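Long-range contacts in cupin type-2 domain-containing protein (Burkholderia xenovorans, PDB 2O8Q), which is of unknown function but has a cupin-like fold and binds a nickel ion through three histidines: residues R72-F77 / R105-L110; F68-G73 / V85-G90; H59-G64 / F121-V126; Y79-A84 / P97-R102. All blocks are in the same frame, centred on the assembly; numbering follows the deposited sequence. Where two conformers were deposited one is given.

Contact 1: residues R72-F77 / R105-L110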
loop_
_atom_site.group_PDB
_atom_site.type_symbol
_atom_site.label_atom_id
_atom_site.label_comp_id
_atom_site.label_asym_id
_atom_site.label_seq_id
_atom_site.Cartn_x
_atom_site.Cartn_y
_atom_site.Cartn_z
ATOM N N ARG A 72 0.673 -11.692 -23.515
ATOM C CA ARG A 72 0.594 -12.074 -24.942
ATOM C C ARG A 72 0.721 -10.809 -25.766
ATOM O O ARG A 72 0.301 -9.747 -25.357
ATOM C CB ARG A 72 -0.751 -12.735 -25.236
ATOM C CG ARG A 72 -0.864 -13.358 -26.627
ATOM C CD ARG A 72 -2.280 -13.973 -26.879
ATOM N NE ARG A 72 -3.340 -12.958 -26.726
ATOM C CZ ARG A 72 -4.466 -12.899 -27.443
ATOM N NH1 ARG A 72 -4.708 -13.801 -28.404
ATOM N NH2 ARG A 72 -5.354 -11.920 -27.213
ATOM N N GLY A 73 1.363 -10.941 -26.920
ATOM C CA GLY A 73 1.462 -9.830 -27.840
ATOM C C GLY A 73 2.536 -8.875 -27.424
ATOM O O GLY A 73 3.517 -9.247 -26.757
ATOM N N TRP A 74 2.387 -7.623 -27.860
ATOM C CA TRP A 74 3.362 -6.608 -27.520
ATOM C C TRP A 74 2.696 -5.253 -27.417
ATOM O O TRP A 74 1.622 -5.037 -27.928
ATOM C CB TRP A 74 4.495 -6.594 -28.566
ATOM C CG TRP A 74 4.082 -6.280 -29.987
ATOM C CD1 TRP A 74 3.941 -7.180 -31.013
ATOM C CD2 TRP A 74 3.744 -4.983 -30.554
ATOM N NE1 TRP A 74 3.532 -6.541 -32.161
ATOM C CE2 TRP A 74 3.410 -5.203 -31.914
ATOM C CE3 TRP A 74 3.705 -3.666 -30.057
ATOM C CZ2 TRP A 74 3.007 -4.173 -32.745
ATOM C CZ3 TRP A 74 3.306 -2.649 -30.899
ATOM C CH2 TRP A 74 2.977 -2.909 -32.214
ATOM N N VAL A 75 3.322 -4.361 -26.666
ATOM C CA VAL A 75 2.792 -3.012 -26.495
ATOM C C VAL A 75 3.989 -2.081 -26.309
ATOM O O VAL A 75 4.982 -2.449 -25.672
ATOM C CB VAL A 75 1.862 -2.925 -25.271
ATOM C CG1 VAL A 75 2.553 -3.416 -23.976
ATOM C CG2 VAL A 75 1.284 -1.530 -25.099
ATOM N N GLU A 76 3.917 -0.880 -26.902
ATOM C CA GLU A 76 4.974 0.137 -26.770
ATOM C C GLU A 76 4.390 1.325 -26.000
ATOM O O GLU A 76 3.366 1.919 -26.381
ATOM C CB GLU A 76 5.461 0.578 -28.155
ATOM C CG GLU A 76 6.684 1.466 -28.119
ATOM C CD GLU A 76 7.213 1.823 -29.465
ATOM O OE1 GLU A 76 6.392 2.174 -30.337
ATOM O OE2 GLU A 76 8.458 1.740 -29.666
ATOM N N PHE A 77 5.084 1.650 -24.902
ATOM C CA PHE A 77 4.773 2.777 -24.054
ATOM C C PHE A 77 5.854 3.823 -24.229
ATOM O O PHE A 77 6.936 3.586 -24.810
ATOM C CB PHE A 77 4.818 2.324 -22.594
ATOM C CG PHE A 77 3.737 1.325 -22.218
ATOM C CD1 PHE A 77 2.415 1.611 -22.471
ATOM C CD2 PHE A 77 4.053 0.156 -21.537
ATOM C CE1 PHE A 77 1.406 0.709 -22.104
ATOM C CE2 PHE A 77 3.049 -0.728 -21.124
ATOM C CZ PHE A 77 1.744 -0.461 -21.404
ATOM N N ARG A 105 1.423 2.217 -29.330
ATOM C CA ARG A 105 0.858 1.230 -30.245
ATOM C C ARG A 105 0.885 -0.110 -29.571
ATOM O O ARG A 105 1.656 -0.310 -28.626
ATOM C CB ARG A 105 1.667 1.171 -31.563
ATOM C CG ARG A 105 3.200 1.145 -31.417
ATOM C CD ARG A 105 3.955 1.186 -32.728
ATOM N NE ARG A 105 3.666 2.348 -33.554
ATOM C CZ ARG A 105 4.224 3.545 -33.394
ATOM N NH1 ARG A 105 5.087 3.740 -32.410
ATOM N NH2 ARG A 105 3.940 4.537 -34.217
ATOM N N HIS A 106 0.088 -1.048 -30.082
ATOM C CA HIS A 106 0.088 -2.421 -29.564
ATOM C C HIS A 106 -0.355 -3.419 -30.620
ATOM O O HIS A 106 -0.964 -3.079 -31.624
ATOM C CB HIS A 106 -0.792 -2.547 -28.320
ATOM C CG HIS A 106 -2.196 -2.163 -28.580
ATOM N ND1 HIS A 106 -2.640 -0.873 -28.387
ATOM C CD2 HIS A 106 -3.254 -2.867 -29.063
ATOM C CE1 HIS A 106 -3.918 -0.803 -28.737
ATOM N NE2 HIS A 106 -4.315 -1.999 -29.142
ATOM N N SER A 107 -0.066 -4.681 -30.336
ATOM C CA SER A 107 -0.483 -5.755 -31.191
ATOM C C SER A 107 -1.994 -6.085 -31.025
ATOM O O SER A 107 -2.601 -5.801 -30.006
ATOM C CB SER A 107 0.358 -7.000 -30.914
ATOM O OG SER A 107 0.034 -7.573 -29.662
ATOM N N ASP A 108 -2.559 -6.702 -32.085
ATOM C CA ASP A 108 -3.958 -7.079 -32.061
ATOM C C ASP A 108 -4.261 -8.111 -31.016
ATOM O O ASP A 108 -5.414 -8.213 -30.599
ATOM C CB ASP A 108 -4.391 -7.691 -33.391
ATOM C CG ASP A 108 -4.555 -6.680 -34.463
ATOM O OD1 ASP A 108 -4.702 -5.464 -34.135
ATOM O OD2 ASP A 108 -4.571 -7.132 -35.643
ATOM N N ASP A 109 -3.250 -8.902 -30.647
ATOM C CA ASP A 109 -3.396 -9.953 -29.653
ATOM C C ASP A 109 -2.873 -9.550 -28.265
ATOM O O ASP A 109 -2.697 -10.408 -27.403
ATOM C CB ASP A 109 -2.736 -11.233 -30.126
ATOM C CG ASP A 109 -1.251 -11.120 -30.270
ATOM O OD1 ASP A 109 -0.711 -10.002 -30.400
ATOM O OD2 ASP A 109 -0.599 -12.173 -30.238
ATOM N N LEU A 110 -2.611 -8.275 -28.035
ATOM C CA LEU A 110 -2.117 -7.888 -26.717
ATOM C C LEU A 110 -3.030 -8.371 -25.571
ATOM O O LEU A 110 -4.250 -8.158 -25.603
ATOM C CB LEU A 110 -1.984 -6.368 -26.583
ATOM C CG LEU A 110 -1.584 -5.805 -25.206
ATOM C CD1 LEU A 110 -0.131 -6.186 -24.944
ATOM C CD2 LEU A 110 -1.856 -4.294 -25.140
#

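Contact 2: residues F68-G73 / V85-G90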
loop_
_atom_site.group_PDB
_atom_site.type_symbol
_atom_site.label_atom_id
_atom_site.label_comp_id
_atom_site.label_asym_id
_atom_site.label_seq_id
_atom_site.Cartn_x
_atom_site.Cartn_y
_atom_site.Cartn_z
ATOM N N PHE A 68 2.452 -3.364 -14.852
ATOM C CA PHE A 68 1.934 -4.125 -15.984
ATOM C C PHE A 68 2.859 -5.305 -16.242
ATOM O O PHE A 68 4.104 -5.167 -16.173
ATOM C CB PHE A 68 1.934 -3.268 -17.252
ATOM C CG PHE A 68 0.945 -2.145 -17.164
ATOM C CD1 PHE A 68 -0.403 -2.353 -17.443
ATOM C CD2 PHE A 68 1.314 -0.934 -16.640
ATOM C CE1 PHE A 68 -1.319 -1.337 -17.282
ATOM C CE2 PHE A 68 0.384 0.059 -16.487
ATOM C CZ PHE A 68 -0.916 -0.136 -16.785
ATOM N N TYR A 69 2.237 -6.442 -16.535
ATOM C CA TYR A 69 2.961 -7.666 -16.952
ATOM C C TYR A 69 2.314 -8.177 -18.227
ATOM O O TYR A 69 1.183 -8.533 -18.241
ATOM C CB TYR A 69 2.958 -8.736 -15.853
ATOM C CG TYR A 69 3.871 -9.909 -16.138
ATOM C CD1 TYR A 69 3.428 -10.937 -16.949
ATOM C CD2 TYR A 69 5.172 -9.941 -15.671
ATOM C CE1 TYR A 69 4.269 -11.996 -17.239
ATOM C CE2 TYR A 69 5.999 -10.991 -15.940
ATOM C CZ TYR A 69 5.559 -12.017 -16.733
ATOM O OH TYR A 69 6.405 -13.081 -17.031
ATOM N N VAL A 70 3.071 -8.194 -19.314
ATOM C CA VAL A 70 2.531 -8.602 -20.610
ATOM C C VAL A 70 2.422 -10.115 -20.716
ATOM O O VAL A 70 3.393 -10.854 -20.538
ATOM C CB VAL A 70 3.347 -8.030 -21.778
ATOM C CG1 VAL A 70 2.709 -8.485 -23.108
ATOM C CG2 VAL A 70 3.403 -6.511 -21.672
ATOM N N LEU A 71 1.198 -10.579 -21.030
ATOM C CA LEU A 71 0.898 -12.021 -21.100
ATOM C C LEU A 71 0.980 -12.557 -22.538
ATOM O O LEU A 71 1.242 -13.738 -22.763
ATOM C CB LEU A 71 -0.501 -12.264 -20.514
ATOM C CG LEU A 71 -0.682 -11.848 -19.049
ATOM C CD1 LEU A 71 -2.171 -11.878 -18.669
ATOM C CD2 LEU A 71 0.176 -12.728 -18.128
ATOM N N ARG A 72 0.673 -11.692 -23.515
ATOM C CA ARG A 72 0.594 -12.074 -24.942
ATOM C C ARG A 72 0.721 -10.809 -25.766
ATOM O O ARG A 72 0.301 -9.747 -25.357
ATOM C CB ARG A 72 -0.751 -12.735 -25.236
ATOM C CG ARG A 72 -0.864 -13.358 -26.627
ATOM C CD ARG A 72 -2.280 -13.973 -26.879
ATOM N NE ARG A 72 -3.340 -12.958 -26.726
ATOM C CZ ARG A 72 -4.466 -12.899 -27.443
ATOM N NH1 ARG A 72 -4.708 -13.801 -28.404
ATOM N NH2 ARG A 72 -5.354 -11.920 -27.213
ATOM N N GLY A 73 1.363 -10.941 -26.920
ATOM C CA GLY A 73 1.462 -9.830 -27.840
ATOM C C GLY A 73 2.536 -8.875 -27.424
ATOM O O GLY A 73 3.517 -9.247 -26.757
ATOM N N VAL A 85 9.477 2.397 -24.850
ATOM C CA VAL A 85 9.748 1.056 -24.343
ATOM C C VAL A 85 8.837 0.097 -25.077
ATOM O O VAL A 85 7.615 0.232 -24.998
ATOM C CB VAL A 85 9.345 0.911 -22.822
ATOM C CG1 VAL A 85 9.552 -0.538 -22.401
ATOM C CG2 VAL A 85 10.091 1.890 -21.943
HETATM N N MSE A 86 9.403 -0.919 -25.706
HETATM C CA MSE A 86 8.638 -1.973 -26.337
HETATM C C MSE A 86 8.613 -3.251 -25.460
HETATM O O MSE A 86 9.662 -3.783 -25.124
HETATM C CB MSE A 86 9.239 -2.285 -27.690
HETATM C CG MSE A 86 8.738 -3.553 -28.302
HETATM SE SE MSE A 86 6.974 -3.261 -29.042
HETATM C CE MSE A 86 7.343 -2.039 -30.523
ATOM N N LEU A 87 7.432 -3.721 -25.070
ATOM C CA LEU A 87 7.319 -4.881 -24.232
ATOM C C LEU A 87 6.660 -6.031 -24.986
ATOM O O LEU A 87 5.629 -5.832 -25.621
ATOM C CB LEU A 87 6.424 -4.587 -23.008
ATOM C CG LEU A 87 6.863 -3.580 -21.981
ATOM C CD1 LEU A 87 5.760 -3.502 -20.832
ATOM C CD2 LEU A 87 8.219 -3.986 -21.440
ATOM N N GLU A 88 7.209 -7.233 -24.845
ATOM C CA GLU A 88 6.608 -8.435 -25.408
ATOM C C GLU A 88 6.182 -9.321 -24.244
ATOM O O GLU A 88 6.385 -8.937 -23.077
ATOM C CB GLU A 88 7.634 -9.207 -26.244
ATOM C CG GLU A 88 8.244 -8.457 -27.390
ATOM C CD GLU A 88 9.249 -9.342 -28.117
ATOM O OE1 GLU A 88 8.804 -10.091 -28.996
ATOM O OE2 GLU A 88 10.450 -9.291 -27.788
ATOM N N ALA A 89 5.666 -10.518 -24.536
ATOM C CA ALA A 89 5.250 -11.425 -23.438
ATOM C C ALA A 89 6.407 -11.596 -22.446
ATOM O O ALA A 89 7.569 -11.824 -22.876
ATOM C CB ALA A 89 4.770 -12.779 -23.960
ATOM N N GLY A 90 6.086 -11.518 -21.148
ATOM C CA GLY A 90 7.080 -11.689 -20.099
ATOM C C GLY A 90 7.671 -10.371 -19.670
ATOM O O GLY A 90 8.376 -10.337 -18.692
HETATM O O HOH W 1 4.869 -11.414 -27.240
#

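Contact 3: residues H59-G64 / F121-V126. With NI (nickel (II) ion), chain C.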
loop_
_atom_site.group_PDB
_atom_site.type_symbol
_atom_site.label_atom_id
_atom_site.label_comp_id
_atom_site.label_asym_id
_atom_site.label_seq_id
_atom_site.Cartn_x
_atom_site.Cartn_y
_atom_site.Cartn_z
ATOM N N HIS A 59 -0.530 11.316 -20.406
ATOM C CA HIS A 59 -1.463 11.355 -19.297
ATOM C C HIS A 59 -0.773 10.821 -18.042
ATOM O O HIS A 59 0.350 10.317 -18.092
ATOM C CB HIS A 59 -2.736 10.523 -19.602
ATOM C CG HIS A 59 -2.476 9.061 -19.770
ATOM N ND1 HIS A 59 -2.094 8.520 -20.983
ATOM C CD2 HIS A 59 -2.532 8.030 -18.898
ATOM C CE1 HIS A 59 -1.947 7.213 -20.842
ATOM N NE2 HIS A 59 -2.207 6.885 -19.589
ATOM N N THR A 60 -1.481 10.941 -16.922
ATOM C CA THR A 60 -1.074 10.425 -15.637
ATOM C C THR A 60 -2.272 9.753 -14.963
ATOM O O THR A 60 -3.425 10.043 -15.266
ATOM C CB THR A 60 -0.573 11.543 -14.695
ATOM O OG1 THR A 60 -1.672 12.433 -14.385
ATOM C CG2 THR A 60 0.537 12.358 -15.343
ATOM N N HIS A 61 -1.959 8.889 -14.027
ATOM C CA HIS A 61 -2.969 8.247 -13.182
ATOM C C HIS A 61 -2.712 8.555 -11.723
ATOM O O HIS A 61 -1.560 8.576 -11.299
ATOM C CB HIS A 61 -2.981 6.736 -13.376
ATOM C CG HIS A 61 -3.061 6.320 -14.808
ATOM N ND1 HIS A 61 -4.179 6.521 -15.586
ATOM C CD2 HIS A 61 -2.145 5.710 -15.588
ATOM C CE1 HIS A 61 -3.930 6.078 -16.817
ATOM N NE2 HIS A 61 -2.696 5.590 -16.848
ATOM N N THR A 62 -3.788 8.709 -10.950
ATOM C CA THR A 62 -3.647 8.991 -9.500
ATOM C C THR A 62 -3.484 7.688 -8.715
ATOM O O THR A 62 -4.362 7.263 -7.973
ATOM C CB THR A 62 -4.818 9.882 -8.941
ATOM O OG1 THR A 62 -6.068 9.142 -8.954
ATOM C CG2 THR A 62 -4.946 11.102 -9.683
ATOM N N VAL A 63 -2.386 7.012 -8.923
ATOM C CA VAL A 63 -2.142 5.727 -8.354
ATOM C C VAL A 63 -0.965 5.795 -7.419
ATOM O O VAL A 63 -0.045 6.669 -7.610
ATOM C CB VAL A 63 -1.815 4.659 -9.458
ATOM C CG1 VAL A 63 -3.021 4.418 -10.259
ATOM C CG2 VAL A 63 -0.584 5.015 -10.309
ATOM N N GLY A 64 -0.968 4.914 -6.411
ATOM C CA GLY A 64 0.224 4.658 -5.667
ATOM C C GLY A 64 0.832 3.648 -6.672
ATOM O O GLY A 64 1.349 4.015 -7.758
ATOM N N PHE A 121 -8.611 4.728 -9.473
ATOM C CA PHE A 121 -7.777 5.912 -9.799
ATOM C C PHE A 121 -8.393 6.834 -10.866
ATOM O O PHE A 121 -9.201 6.413 -11.756
ATOM C CB PHE A 121 -6.388 5.467 -10.188
ATOM C CG PHE A 121 -6.347 4.556 -11.385
ATOM C CD1 PHE A 121 -6.483 3.185 -11.278
ATOM C CD2 PHE A 121 -6.198 5.098 -12.656
ATOM C CE1 PHE A 121 -6.457 2.379 -12.397
ATOM C CE2 PHE A 121 -6.170 4.287 -13.758
ATOM C CZ PHE A 121 -6.296 2.908 -13.620
ATOM N N ALA A 122 -8.036 8.112 -10.796
ATOM C CA ALA A 122 -8.412 9.063 -11.842
ATOM C C ALA A 122 -7.280 9.135 -12.909
ATOM O O ALA A 122 -6.166 8.711 -12.670
ATOM C CB ALA A 122 -8.671 10.462 -11.235
ATOM N N THR A 123 -7.638 9.621 -14.101
ATOM C CA THR A 123 -6.678 9.792 -15.200
ATOM C C THR A 123 -6.787 11.219 -15.695
ATOM O O THR A 123 -7.884 11.722 -15.886
ATOM C CB THR A 123 -7.000 8.778 -16.317
ATOM O OG1 THR A 123 -6.832 7.433 -15.820
ATOM C CG2 THR A 123 -6.079 9.005 -17.530
ATOM N N SER A 124 -5.647 11.882 -15.837
ATOM C CA SER A 124 -5.621 13.254 -16.312
ATOM C C SER A 124 -4.768 13.372 -17.552
ATOM O O SER A 124 -3.699 12.811 -17.607
ATOM C CB SER A 124 -5.082 14.204 -15.225
ATOM O OG SER A 124 -5.772 14.004 -13.990
ATOM N N VAL A 125 -5.232 14.129 -18.545
ATOM C CA VAL A 125 -4.439 14.378 -19.742
ATOM C C VAL A 125 -3.385 15.426 -19.366
ATOM O O VAL A 125 -3.710 16.380 -18.643
ATOM C CB VAL A 125 -5.350 14.840 -20.922
ATOM C CG1 VAL A 125 -4.530 15.230 -22.110
ATOM C CG2 VAL A 125 -6.324 13.719 -21.306
ATOM N N VAL A 126 -2.140 15.274 -19.835
ATOM C CA VAL A 126 -1.083 16.228 -19.489
ATOM C C VAL A 126 -1.286 17.498 -20.290
ATOM O O VAL A 126 -1.484 17.419 -21.506
ATOM C CB VAL A 126 0.343 15.700 -19.783
ATOM C CG1 VAL A 126 1.405 16.823 -19.660
ATOM C CG2 VAL A 126 0.666 14.552 -18.846
HETATM NI NI NI C . -1.810 5.056 -18.655
HETATM O O HOH W 2 -3.766 12.112 -12.828
HETATM O O HOH W 3 -1.361 3.198 -17.725
HETATM O O HOH W 4 -3.684 4.290 -19.379
HETATM O O HOH W 5 -1.032 4.226 -20.479
#

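Contact 4: residues Y79-A84 / P97-R102. With NI (nickel (II) ion), chain C.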
loop_
_atom_site.group_PDB
_atom_site.type_symbol
_atom_site.label_atom_id
_atom_site.label_comp_id
_atom_site.label_asym_id
_atom_site.label_seq_id
_atom_site.Cartn_x
_atom_site.Cartn_y
_atom_site.Cartn_z
ATOM N N TYR A 79 7.589 7.047 -21.805
ATOM C CA TYR A 79 7.651 7.623 -20.486
ATOM C C TYR A 79 8.414 8.902 -20.477
ATOM O O TYR A 79 9.373 9.055 -21.219
ATOM C CB TYR A 79 8.319 6.671 -19.489
ATOM C CG TYR A 79 7.491 5.439 -19.324
ATOM C CD1 TYR A 79 6.350 5.387 -18.468
ATOM C CD2 TYR A 79 7.817 4.251 -20.028
ATOM C CE1 TYR A 79 5.577 4.286 -18.393
ATOM C CE2 TYR A 79 7.025 3.155 -19.935
ATOM C CZ TYR A 79 5.930 3.137 -19.072
ATOM O OH TYR A 79 5.141 2.043 -18.982
ATOM N N GLU A 80 8.016 9.815 -19.603
ATOM C CA GLU A 80 8.746 11.057 -19.517
ATOM C C GLU A 80 10.215 10.737 -19.160
ATOM O O GLU A 80 11.141 11.203 -19.853
ATOM C CB GLU A 80 8.097 12.015 -18.516
ATOM C CG GLU A 80 8.566 13.452 -18.712
ATOM C CD GLU A 80 8.077 14.405 -17.675
ATOM O OE1 GLU A 80 7.333 13.990 -16.769
ATOM O OE2 GLU A 80 8.453 15.594 -17.760
ATOM N N ASP A 81 10.424 9.878 -18.155
ATOM C CA ASP A 81 11.783 9.618 -17.631
ATOM C C ASP A 81 12.687 8.757 -18.490
ATOM O O ASP A 81 13.853 9.128 -18.701
ATOM C CB ASP A 81 11.831 9.146 -16.150
ATOM C CG ASP A 81 10.956 7.949 -15.828
ATOM O OD1 ASP A 81 10.148 7.486 -16.702
ATOM O OD2 ASP A 81 11.052 7.495 -14.648
ATOM N N ILE A 82 12.163 7.654 -19.033
ATOM C CA ILE A 82 13.015 6.696 -19.793
ATOM C C ILE A 82 12.742 6.564 -21.306
ATOM O O ILE A 82 13.424 5.795 -21.974
ATOM C CB ILE A 82 12.971 5.249 -19.170
ATOM C CG1 ILE A 82 11.565 4.663 -19.255
ATOM C CG2 ILE A 82 13.413 5.264 -17.700
ATOM C CD1 ILE A 82 11.460 3.179 -18.895
ATOM N N GLY A 83 11.740 7.262 -21.852
ATOM C CA GLY A 83 11.503 7.262 -23.308
ATOM C C GLY A 83 10.596 6.109 -23.727
ATOM O O GLY A 83 9.851 5.599 -22.916
ATOM N N ALA A 84 10.687 5.720 -24.996
ATOM C CA ALA A 84 9.873 4.640 -25.544
ATOM C C ALA A 84 10.417 3.296 -25.118
ATOM O O ALA A 84 11.647 3.075 -25.038
ATOM C CB ALA A 84 9.781 4.745 -27.078
ATOM N N PRO A 97 4.140 6.445 -9.213
ATOM C CA PRO A 97 2.946 7.249 -8.972
ATOM C C PRO A 97 2.874 8.518 -9.825
ATOM O O PRO A 97 3.757 9.367 -9.781
ATOM C CB PRO A 97 3.080 7.597 -7.459
ATOM C CG PRO A 97 3.766 6.408 -6.896
ATOM C CD PRO A 97 4.818 6.067 -7.945
ATOM N N GLY A 98 1.839 8.604 -10.642
ATOM C CA GLY A 98 1.607 9.779 -11.446
ATOM C C GLY A 98 2.576 10.065 -12.591
ATOM O O GLY A 98 2.609 11.169 -13.132
ATOM N N VAL A 99 3.382 9.066 -12.968
ATOM C CA VAL A 99 4.357 9.272 -14.025
ATOM C C VAL A 99 3.652 9.694 -15.318
ATOM O O VAL A 99 2.586 9.135 -15.636
ATOM C CB VAL A 99 5.259 8.018 -14.261
ATOM C CG1 VAL A 99 4.528 6.871 -14.832
ATOM C CG2 VAL A 99 6.451 8.357 -15.186
ATOM N N ARG A 100 4.217 10.681 -16.027
ATOM C CA ARG A 100 3.663 11.089 -17.314
ATOM C C ARG A 100 4.046 10.064 -18.347
ATOM O O ARG A 100 5.215 9.705 -18.477
ATOM C CB ARG A 100 4.123 12.484 -17.717
ATOM C CG ARG A 100 3.632 13.580 -16.820
ATOM C CD ARG A 100 4.138 14.927 -17.360
ATOM N NE ARG A 100 3.833 16.024 -16.468
ATOM C CZ ARG A 100 4.558 16.354 -15.395
ATOM N NH1 ARG A 100 5.646 15.659 -15.047
ATOM N NH2 ARG A 100 4.181 17.387 -14.646
ATOM N N HIS A 101 3.050 9.541 -19.044
ATOM C CA HIS A 101 3.291 8.457 -19.997
ATOM C C HIS A 101 2.206 8.395 -21.055
ATOM O O HIS A 101 1.182 9.063 -20.983
ATOM C CB HIS A 101 3.394 7.112 -19.289
ATOM C CG HIS A 101 2.105 6.691 -18.675
ATOM N ND1 HIS A 101 1.568 7.312 -17.564
ATOM C CD2 HIS A 101 1.188 5.763 -19.065
ATOM C CE1 HIS A 101 0.380 6.780 -17.312
ATOM N NE2 HIS A 101 0.137 5.828 -18.191
ATOM N N ARG A 102 2.435 7.570 -22.070
ATOM C CA ARG A 102 1.408 7.353 -23.071
ATOM C C ARG A 102 1.672 5.987 -23.702
ATOM O O ARG A 102 2.767 5.437 -23.535
ATOM C CB ARG A 102 1.387 8.494 -24.104
ATOM C CG ARG A 102 2.659 8.664 -24.906
ATOM C CD ARG A 102 2.540 9.752 -25.953
ATOM N NE ARG A 102 3.781 10.004 -26.674
ATOM C CZ ARG A 102 3.854 10.794 -27.745
ATOM N NH1 ARG A 102 2.744 11.381 -28.193
ATOM N NH2 ARG A 102 5.019 11.003 -28.361
HETATM NI NI NI C . -1.810 5.056 -18.655
HETATM O O HOH W 3 -1.361 3.198 -17.725
HETATM O O HOH W 4 -3.684 4.290 -19.379
HETATM O O HOH W 5 -1.032 4.226 -20.479
#

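Contact 1: residues R72-F77 / R105-L110
Trp74 lays its indole over the backbone of His106 and Ser107, where the strand 101-106 runs out into a turn. CB sets off away from the other segment. Chi1 of 61° then places CG between the backbone N and the carbonyl carbon and swings the ring back. On the five-membered ring, CD1 and NE1 lie under Ser107 CB, which makes a CH-pi contact 3.5 Å from the centroid and almost on the ring normal. Further out, CE3 and CZ2 pass the Ser107 amide. At the far rim CZ3 meets His106 CA at 3.5 Å, with Arg105 CG at the ring edge.

The backbone of Trp74 is held too. Its N donates to Ser107 OG at 3.0 Å, and its O accepts from Ser107 N. The same OG donates to Asp109 OD1 at 2.6 Å, so the hydroxyl ties the turn to the strand. Glu76 N bonds to Arg105 O in a nearly straight line. Beside it, Arg105 NH1 forms a salt bridge to Glu76 OE1 at 2.9 Å, with the oxygen in the guanidinium plane. On the other face, Val75 CB packs on Leu110 CD1 at 3.8 Å, and both residues touch Val70.

This is an antiparallel strand pair running into a type I beta turn, Ser107 to Leu110, in the cupin beta-barrel.

Contact 2: residues F68-G73 / V85-G90
Val70 and Leu87 meet between the two sheets of the cupin fold, where the strand 66-72 lies against the end of the strand 83-88. The touching parts run 110° apart, so they make a corner and not a ladder of paired residues. The strand 66-72 ends in a classic beta bulge at Leu71 and Arg72, opposite Glu111.

The tight part centres on Val70. Its CG2 meets Leu87 CB at 3.8 Å, and CD1 of the same leucine is close by. Chi1 of -179° puts CG1 anti to the backbone N. From there it lies beside the Glu88 carbonyl, while CB comes within 3.4 Å of Glu88 O. The backbone closes the same corner: Gly90 N donates to Val70 O at 2.8 Å, nearly straight at the hydrogen. Leu87 also touches Ile8.

The looser side lies at Gly73, Glu88 and Ala89. Here direct contacts are few and a water bridges the backbones. It donates to Gly73 O at 2.6 Å and accepts from Ala89 N at 3.0 Å. The Glu88 chain starts away from the strand 66-72 and is exposed.

A second subunit adjoins the contact. Its Leu71 packs on Leu71, and its Arg29 is hydrogen-bonded to Gly90 O. Gly90 CA sits 3.4 Å from Tyr69 OH.

Contact 3: residues H59-G64 / F121-V126
His59 and His61 share one face of a two-stranded antiparallel sheet with Thr123 and Val125. They supply two ligands of the cupin metal site. The NE2 atoms of His59 and His61 each lie 2.1 Å from the nickel ion, and His101 and three waters complete six ligands.

Thr60 and Ser124 exchange two backbone hydrogen bonds. His61 ND1 donates to Thr123 OG1 at 2.8 Å, with the oxygen in the ring plane. This second-shell bond helps fix the ring's rotation. His59 ND1 is bonded to Thr57 O. Thr62 OG1 accepts from Ala122 N and also bonds Thr62 OG1 of the third subunit. A water bridges Thr60 OG1 and Ser124 OG.

Phe121 turns an edge toward the His61 face in an offset edge-to-face pair, planes 75° apart. Chi1 of 60° brings its ring alongside Val63, whose CG1 touches Phe121 CG at 3.5 Å.

Contact 4: residues Y79-A84 / P97-R102
Tyr79 and His101 form a non-hydrogen-bonded antiparallel pair. The Tyr79 ring makes the apolar contact: CD1 touches His101 CB at 3.5 Å, and Val99 CG1 lies at the ring edge, 4.3 Å from CD1.

Next to this pair, the backbone Glu80 N donates to Arg100 O at 3.0 Å. Tyr79 OH is hydrogen-bonded to Gln95 NE2. The pairing brings a metal-binding strand of the cupin barrel next to the turn that joins strands 74-79 and 83-88. His101 is the third histidine ligand of the nickel ion, with NE2 at 2.1 Å. Its ND1 donates to Val99 O at 2.8 Å, with that oxygen close to the ring plane, so the imidazole is held from both nitrogens.

The charged contact is less certain. Arg100 NH1 forms a salt bridge to Glu80 OE1 in one of two modelled conformers of Glu80, and is therefore provisional.

Going from the N terminus, the first segment to take part is 59-64, which contact 3 pairs with 121-126 near the C terminus. This closes the longest loop, and the other three contacts nest inside it. The strand 66-72 follows; contact 2 brings its end to 85-90, and contact 1, starting from the same stretch at Arg72, reaches 105-110. Contact 4, 79-84 with 97-102, is nested within contact 1 and crosses contact 2. Contacts 1 and 4 use opposite ends of the strand 101-106, in the sheet of strands 83-88, 74-79 and 101-106. Contact 2 joins that sheet to the one that holds 66-72. Contacts 3 and 4 meet at the nickel ion.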